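Local structure of probable ABC transporter phosphite binding protein PhnD1 (Prochlorococcus marinus str. MIT 9301, 5LQ5) at residues 89-94 against 200-205; 126-131 against 174-179. The protein binds inorganic phosphite strongly, and methylphosphonate and phosphate very weakly, probably as the solute-binding component of an ABC transporter. All blocks are in the same frame, centred on the assembly; numbering follows the deposited sequence. Where two conformers were deposited one is given.

Contact 1 of 2, residues 89-94 against 200-205. With PO3 (phosphite ion), chain B.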
loop_
_atom_site.group_PDB
_atom_site.type_symbol
_atom_site.label_atom_id
_atom_site.label_comp_id
_atom_site.label_asym_id
_atom_site.label_seq_id
_atom_site.Cartn_x
_atom_site.Cartn_y
_atom_site.Cartn_z
ATOM N N GLU A 89 9.237 7.112 -5.417
ATOM C CA GLU A 89 10.437 6.248 -5.499
ATOM C C GLU A 89 10.361 5.070 -4.504
ATOM O O GLU A 89 11.283 4.823 -3.702
ATOM C CB GLU A 89 11.734 7.061 -5.295
ATOM C CG GLU A 89 11.855 7.759 -3.939
ATOM C CD GLU A 89 11.720 9.272 -4.033
ATOM O OE1 GLU A 89 10.714 9.738 -4.603
ATOM O OE2 GLU A 89 12.621 10.002 -3.557
ATOM N N PHE A 90 9.234 4.356 -4.587
ATOM C CA PHE A 90 8.887 3.323 -3.610
ATOM C C PHE A 90 9.620 2.021 -3.977
ATOM O O PHE A 90 9.886 1.761 -5.134
ATOM C CB PHE A 90 7.370 3.109 -3.553
ATOM C CG PHE A 90 6.882 2.642 -2.217
ATOM C CD1 PHE A 90 6.716 3.547 -1.197
ATOM C CD2 PHE A 90 6.627 1.289 -1.944
ATOM C CE1 PHE A 90 6.351 3.163 0.064
ATOM C CE2 PHE A 90 6.228 0.901 -0.666
ATOM C CZ PHE A 90 6.103 1.840 0.346
ATOM N N LYS A 91 9.888 1.215 -2.959
ATOM C CA LYS A 91 10.604 -0.053 -3.096
ATOM C C LYS A 91 9.968 -1.193 -2.297
ATOM O O LYS A 91 9.321 -0.970 -1.277
ATOM C CB LYS A 91 12.069 0.073 -2.652
ATOM C CG LYS A 91 12.837 1.108 -3.427
ATOM C CD LYS A 91 14.202 1.299 -2.776
ATOM C CE LYS A 91 15.048 2.276 -3.571
ATOM N NZ LYS A 91 16.413 2.334 -2.983
ATOM N N SER A 92 10.177 -2.406 -2.805
ATOM C CA SER A 92 9.881 -3.615 -2.069
ATOM C C SER A 92 11.169 -4.222 -1.536
ATOM O O SER A 92 12.279 -3.951 -2.023
ATOM C CB SER A 92 9.203 -4.657 -2.954
ATOM O OG SER A 92 8.003 -4.167 -3.552
ATOM N N VAL A 93 10.978 -5.107 -0.576
ATOM C CA VAL A 93 11.999 -6.038 -0.117
ATOM C C VAL A 93 11.526 -7.470 -0.265
ATOM O O VAL A 93 10.330 -7.804 -0.115
ATOM C CB VAL A 93 12.431 -5.793 1.344
ATOM C CG1 VAL A 93 13.059 -4.411 1.449
ATOM C CG2 VAL A 93 11.275 -5.958 2.349
ATOM N N PHE A 94 12.475 -8.303 -0.649
ATOM C CA PHE A 94 12.372 -9.730 -0.509
ATOM C C PHE A 94 13.053 -10.129 0.788
ATOM O O PHE A 94 14.179 -9.698 1.058
ATOM C CB PHE A 94 13.012 -10.455 -1.680
ATOM C CG PHE A 94 12.219 -10.372 -2.974
ATOM C CD1 PHE A 94 11.492 -11.446 -3.440
ATOM C CD2 PHE A 94 12.223 -9.221 -3.729
ATOM C CE1 PHE A 94 10.807 -11.374 -4.645
ATOM C CE2 PHE A 94 11.519 -9.122 -4.933
ATOM C CZ PHE A 94 10.798 -10.200 -5.391
ATOM N N THR A 200 14.409 -4.010 -4.160
ATOM C CA THR A 200 14.053 -3.799 -5.564
ATOM C C THR A 200 14.373 -2.402 -6.103
ATOM O O THR A 200 14.572 -1.456 -5.313
ATOM C CB THR A 200 12.542 -4.029 -5.810
ATOM O OG1 THR A 200 11.750 -2.939 -5.272
ATOM C CG2 THR A 200 12.067 -5.394 -5.202
ATOM N N PRO A 201 14.350 -2.251 -7.444
ATOM C CA PRO A 201 14.272 -0.928 -8.037
ATOM C C PRO A 201 13.009 -0.171 -7.614
ATOM O O PRO A 201 12.072 -0.755 -7.053
ATOM C CB PRO A 201 14.220 -1.221 -9.543
ATOM C CG PRO A 201 14.863 -2.543 -9.711
ATOM C CD PRO A 201 14.433 -3.296 -8.489
ATOM N N GLU A 202 13.038 1.123 -7.874
ATOM C CA GLU A 202 11.947 2.057 -7.528
ATOM C C GLU A 202 10.782 2.027 -8.508
ATOM O O GLU A 202 10.959 1.740 -9.699
ATOM C CB GLU A 202 12.452 3.508 -7.482
ATOM C CG GLU A 202 13.529 3.750 -6.430
ATOM C CD GLU A 202 14.501 4.877 -6.766
ATOM O OE1 GLU A 202 14.840 5.083 -7.948
ATOM O OE2 GLU A 202 14.952 5.557 -5.824
ATOM N N TYR A 203 9.610 2.368 -7.980
ATOM C CA TYR A 203 8.357 2.455 -8.740
ATOM C C TYR A 203 7.409 3.395 -7.954
ATOM O O TYR A 203 7.700 3.768 -6.829
ATOM C CB TYR A 203 7.725 1.048 -8.996
ATOM C CG TYR A 203 7.581 0.252 -7.740
ATOM C CD1 TYR A 203 6.468 0.451 -6.919
ATOM C CD2 TYR A 203 8.579 -0.645 -7.319
ATOM C CE1 TYR A 203 6.334 -0.234 -5.729
ATOM C CE2 TYR A 203 8.445 -1.348 -6.127
ATOM C CZ TYR A 203 7.323 -1.117 -5.324
ATOM O OH TYR A 203 7.174 -1.774 -4.120
ATOM N N VAL A 204 6.258 3.731 -8.542
ATOM C CA VAL A 204 5.278 4.621 -7.868
ATOM C C VAL A 204 4.292 3.768 -7.059
ATOM O O VAL A 204 3.946 2.681 -7.486
ATOM C CB VAL A 204 4.504 5.515 -8.861
ATOM C CG1 VAL A 204 3.513 4.727 -9.687
ATOM C CG2 VAL A 204 3.784 6.610 -8.124
ATOM N N ASP A 205 3.806 4.268 -5.924
ATOM C CA ASP A 205 2.891 3.467 -5.104
ATOM C C ASP A 205 1.730 4.281 -4.506
ATOM O O ASP A 205 0.744 4.590 -5.213
ATOM C CB ASP A 205 3.667 2.611 -4.093
ATOM C CG ASP A 205 2.828 1.423 -3.544
ATOM O OD1 ASP A 205 1.598 1.341 -3.830
ATOM O OD2 ASP A 205 3.424 0.519 -2.900
HETATM P P PO3 B . 0.500 -1.590 -1.892
HETATM O O1 PO3 B . 2.031 -1.461 -2.185
HETATM O O2 PO3 B . -0.414 -1.624 -3.185
HETATM O O3 PO3 B . 0.206 -2.793 -0.953
#

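Contact 2 of 2, residues 126-131 against 174-179. With PO3 (phosphite ion), chain B.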
loop_
_atom_site.group_PDB
_atom_site.type_symbol
_atom_site.label_atom_id
_atom_site.label_comp_id
_atom_site.label_asym_id
_atom_site.label_seq_id
_atom_site.Cartn_x
_atom_site.Cartn_y
_atom_site.Cartn_z
ATOM N N SER A 126 -1.771 -6.108 -4.332
ATOM C CA SER A 126 -0.699 -5.232 -3.758
ATOM C C SER A 126 0.366 -4.857 -4.794
ATOM O O SER A 126 0.843 -5.708 -5.553
ATOM C CB SER A 126 -0.022 -5.903 -2.566
ATOM O OG SER A 126 1.027 -5.076 -2.082
ATOM N N THR A 127 0.682 -3.575 -4.858
ATOM C CA THR A 127 1.760 -3.077 -5.692
ATOM C C THR A 127 3.132 -3.577 -5.204
ATOM O O THR A 127 3.878 -4.226 -5.956
ATOM C CB THR A 127 1.755 -1.528 -5.730
ATOM O OG1 THR A 127 0.386 -1.047 -5.847
ATOM C CG2 THR A 127 2.593 -1.042 -6.923
ATOM N N SER A 128 3.432 -3.237 -3.951
ATOM C CA SER A 128 4.719 -3.561 -3.318
ATOM C C SER A 128 4.854 -4.993 -2.795
ATOM O O SER A 128 5.954 -5.483 -2.566
ATOM C CB SER A 128 5.008 -2.571 -2.211
ATOM O OG SER A 128 4.136 -2.726 -1.104
ATOM N N GLY A 129 3.712 -5.658 -2.666
ATOM C CA GLY A 129 3.666 -7.014 -2.142
ATOM C C GLY A 129 3.350 -8.073 -3.177
ATOM O O GLY A 129 3.450 -9.248 -2.899
ATOM N N ARG A 130 2.994 -7.650 -4.382
ATOM C CA ARG A 130 2.667 -8.623 -5.430
ATOM C C ARG A 130 3.080 -8.183 -6.824
ATOM O O ARG A 130 3.868 -8.869 -7.458
ATOM C CB ARG A 130 1.193 -9.015 -5.422
ATOM C CG ARG A 130 0.856 -10.211 -6.305
ATOM C CD ARG A 130 0.571 -9.828 -7.740
ATOM N NE ARG A 130 0.457 -11.027 -8.585
ATOM C CZ ARG A 130 -0.631 -11.802 -8.683
ATOM N NH1 ARG A 130 -1.753 -11.481 -8.062
ATOM N NH2 ARG A 130 -0.593 -12.912 -9.431
ATOM N N LEU A 131 2.513 -7.080 -7.322
ATOM C CA LEU A 131 2.673 -6.704 -8.721
ATOM C C LEU A 131 4.145 -6.521 -9.067
ATOM O O LEU A 131 4.664 -7.132 -10.028
ATOM C CB LEU A 131 1.873 -5.447 -9.055
ATOM C CG LEU A 131 1.846 -5.106 -10.549
ATOM C CD1 LEU A 131 0.923 -6.044 -11.328
ATOM C CD2 LEU A 131 1.494 -3.628 -10.778
ATOM N N ALA A 174 7.756 -11.238 -0.213
ATOM C CA ALA A 174 7.998 -9.874 -0.626
ATOM C C ALA A 174 7.009 -8.925 -0.044
ATOM O O ALA A 174 5.817 -9.243 0.068
ATOM C CB ALA A 174 8.000 -9.757 -2.143
ATOM N N LEU A 175 7.485 -7.732 0.288
ATOM C CA LEU A 175 6.627 -6.722 0.912
ATOM C C LEU A 175 7.150 -5.303 0.753
ATOM O O LEU A 175 8.285 -5.077 0.350
ATOM C CB LEU A 175 6.374 -7.029 2.396
ATOM C CG LEU A 175 7.601 -6.910 3.295
ATOM C CD1 LEU A 175 7.145 -6.374 4.644
ATOM C CD2 LEU A 175 8.313 -8.246 3.423
ATOM N N ASN A 176 6.277 -4.377 1.119
ATOM C CA ASN A 176 6.533 -2.932 1.315
ATOM C C ASN A 176 7.808 -2.723 2.178
ATOM O O ASN A 176 7.887 -3.197 3.303
ATOM C CB ASN A 176 5.277 -2.383 1.993
ATOM C CG ASN A 176 5.355 -0.938 2.395
ATOM O OD1 ASN A 176 6.392 -0.458 2.846
ATOM N ND2 ASN A 176 4.233 -0.230 2.277
ATOM N N LYS A 177 8.780 -1.976 1.677
ATOM C CA LYS A 177 10.093 -1.811 2.386
ATOM C C LYS A 177 9.931 -0.981 3.679
ATOM O O LYS A 177 10.559 -1.267 4.700
ATOM C CB LYS A 177 11.127 -1.156 1.463
ATOM C CG LYS A 177 12.455 -0.810 2.153
ATOM C CD LYS A 177 13.485 -0.480 1.080
ATOM C CE LYS A 177 14.863 -0.190 1.666
ATOM N NZ LYS A 177 14.928 1.194 2.187
ATOM N N GLN A 178 9.069 0.037 3.632
ATOM C CA GLN A 178 8.758 0.854 4.837
ATOM C C GLN A 178 8.154 0.030 5.983
ATOM O O GLN A 178 8.480 0.205 7.136
ATOM C CB GLN A 178 7.827 2.031 4.497
ATOM C CG GLN A 178 7.731 3.076 5.590
ATOM C CD GLN A 178 9.035 3.843 5.769
ATOM O OE1 GLN A 178 9.495 4.493 4.841
ATOM N NE2 GLN A 178 9.633 3.763 6.963
ATOM N N VAL A 179 7.277 -0.897 5.636
ATOM C CA VAL A 179 6.641 -1.753 6.625
ATOM C C VAL A 179 7.690 -2.694 7.242
ATOM O O VAL A 179 7.697 -2.925 8.442
ATOM C CB VAL A 179 5.437 -2.545 6.053
ATOM C CG1 VAL A 179 4.933 -3.581 7.044
ATOM C CG2 VAL A 179 4.282 -1.604 5.717
HETATM P P PO3 B . 0.500 -1.590 -1.892
HETATM O O1 PO3 B . 2.031 -1.461 -2.185
HETATM O O2 PO3 B . -0.414 -1.624 -3.185
HETATM O O3 PO3 B . 0.206 -2.793 -0.953
#

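Contact 1 of 2, residues 89-94 against 200-205
Phe-90 and Tyr-203 form a single antiparallel bridge, a hydrogen-bonded pair, where two of the hinge connections between the lobes of a periplasmic binding protein run side by side. Phe-90 N donates a hydrogen bond to Tyr-203 O at 2.8 Å, and Tyr-203 N returns a bond to Phe-90 O. That carbonyl oxygen also lies 3.4 Å above the centre of the Tyr-203 ring, because chi1 of 52° sets CG between the tyrosine's own N and carbonyl carbon and lays the ring beneath the Phe-90 carbonyl. The ring thereby reaches along the neighbour to Ser-92, and Tyr-203 OH donates to Ser-92 OG at 2.6 Å, a hydroxyl also engaged with Ser-128. The same phenol oxygen sits at the edge of the Phe-90 ring, in its plane. Asp-205, which lines the phosphite pocket, crosses Phe-90 obliquely, carboxylate and ring planes 87° apart, with OD2 3.4 Å from Phe-90 CD2; its other oxygen, OD1, is held by Gly-65 N. Further along, Thr-200 and Ser-92 are paired through Thr-200 N to Ser-92 O, a nearly straight bond of 177°. On the outer side Lys-91 and Glu-202 lie alongside each other, pointing the same way without a salt bridge. Thr-200 OG1 works twice, accepting from Ser-92 N at 3.0 Å and donating to Pro-201 O at 2.8 Å.

Contact 2 of 2, residues 126-131 against 174-179
Ser-128 meets Asn-176 where the N-terminal turn of helix 127-139, which binds phosphite in this periplasmic binding protein, passes the end of strand 172-176. The close part is small. Ser-128 OG lies 3.3 Å from Asn-176 CB, and Gly-129 brings its bare CA to 4.3 Å from Leu-175 CA, the helix and strand segments running 159° apart in direction. No hydrogen bond joins the two segments, and beyond these residues they diverge quickly: Leu-131 turns to helix 261-269, while Lys-177 and Gln-178, on the looser side, are partly exposed to solvent.

The polar work is directed at phosphite instead. Two bonds reach O1, from Ser-128 N and from Ser-128 OG (2.7 Å), the hydroxyl being placed by a chi1 of 69° between its own N and carbonyl carbon. Two more reach O2, from Thr-127 N at 2.8 Å in a bond of 167° and from Thr-127 OG1. Ser-126 OG donates to O3 at 2.7 Å and, as the N-cap, accepts from Gly-129 N at 2.8 Å. With an alanine here the hydroxyl is gone, and the first helical turn, its Gly-129 N uncapped, would probably hold phosphite O3 less firmly. The N-terminal end of the helix is likely to favour the anion electrostatically.

Asn-176 caps helix 177-186 in the same way, its OD1 accepting from Val-179 N, while ND2 bonds to Tyr-206 OH. The contact is thus set between helix 158-167, whose His-158 touches Ser-126, Ser-128 and Asn-176, and strand 92-97, which pairs with strand 172-176.

How the contacts relate
Contact 1 and contact 2, centred about 8 Å apart, meet beside the phosphite in the cleft between the lobes. They share a sheet, since strands 92-97 and 172-176 are neighbours in it and Val-93 N lies 2.8 Å from Leu-175 O. Contact 1 also touches the helix turn of contact 2: Ser-92 OG is hydrogen-bonded to Ser-128 O at 2.6 Å, and Tyr-203 OH packs 3.0 Å from Ser-128 CB. Both converge on phosphite O1, which Asp-205 OD2 of contact 1 approaches to 2.5 Å. Tyr-46 and His-158 add further hydrogen bonds to the ion.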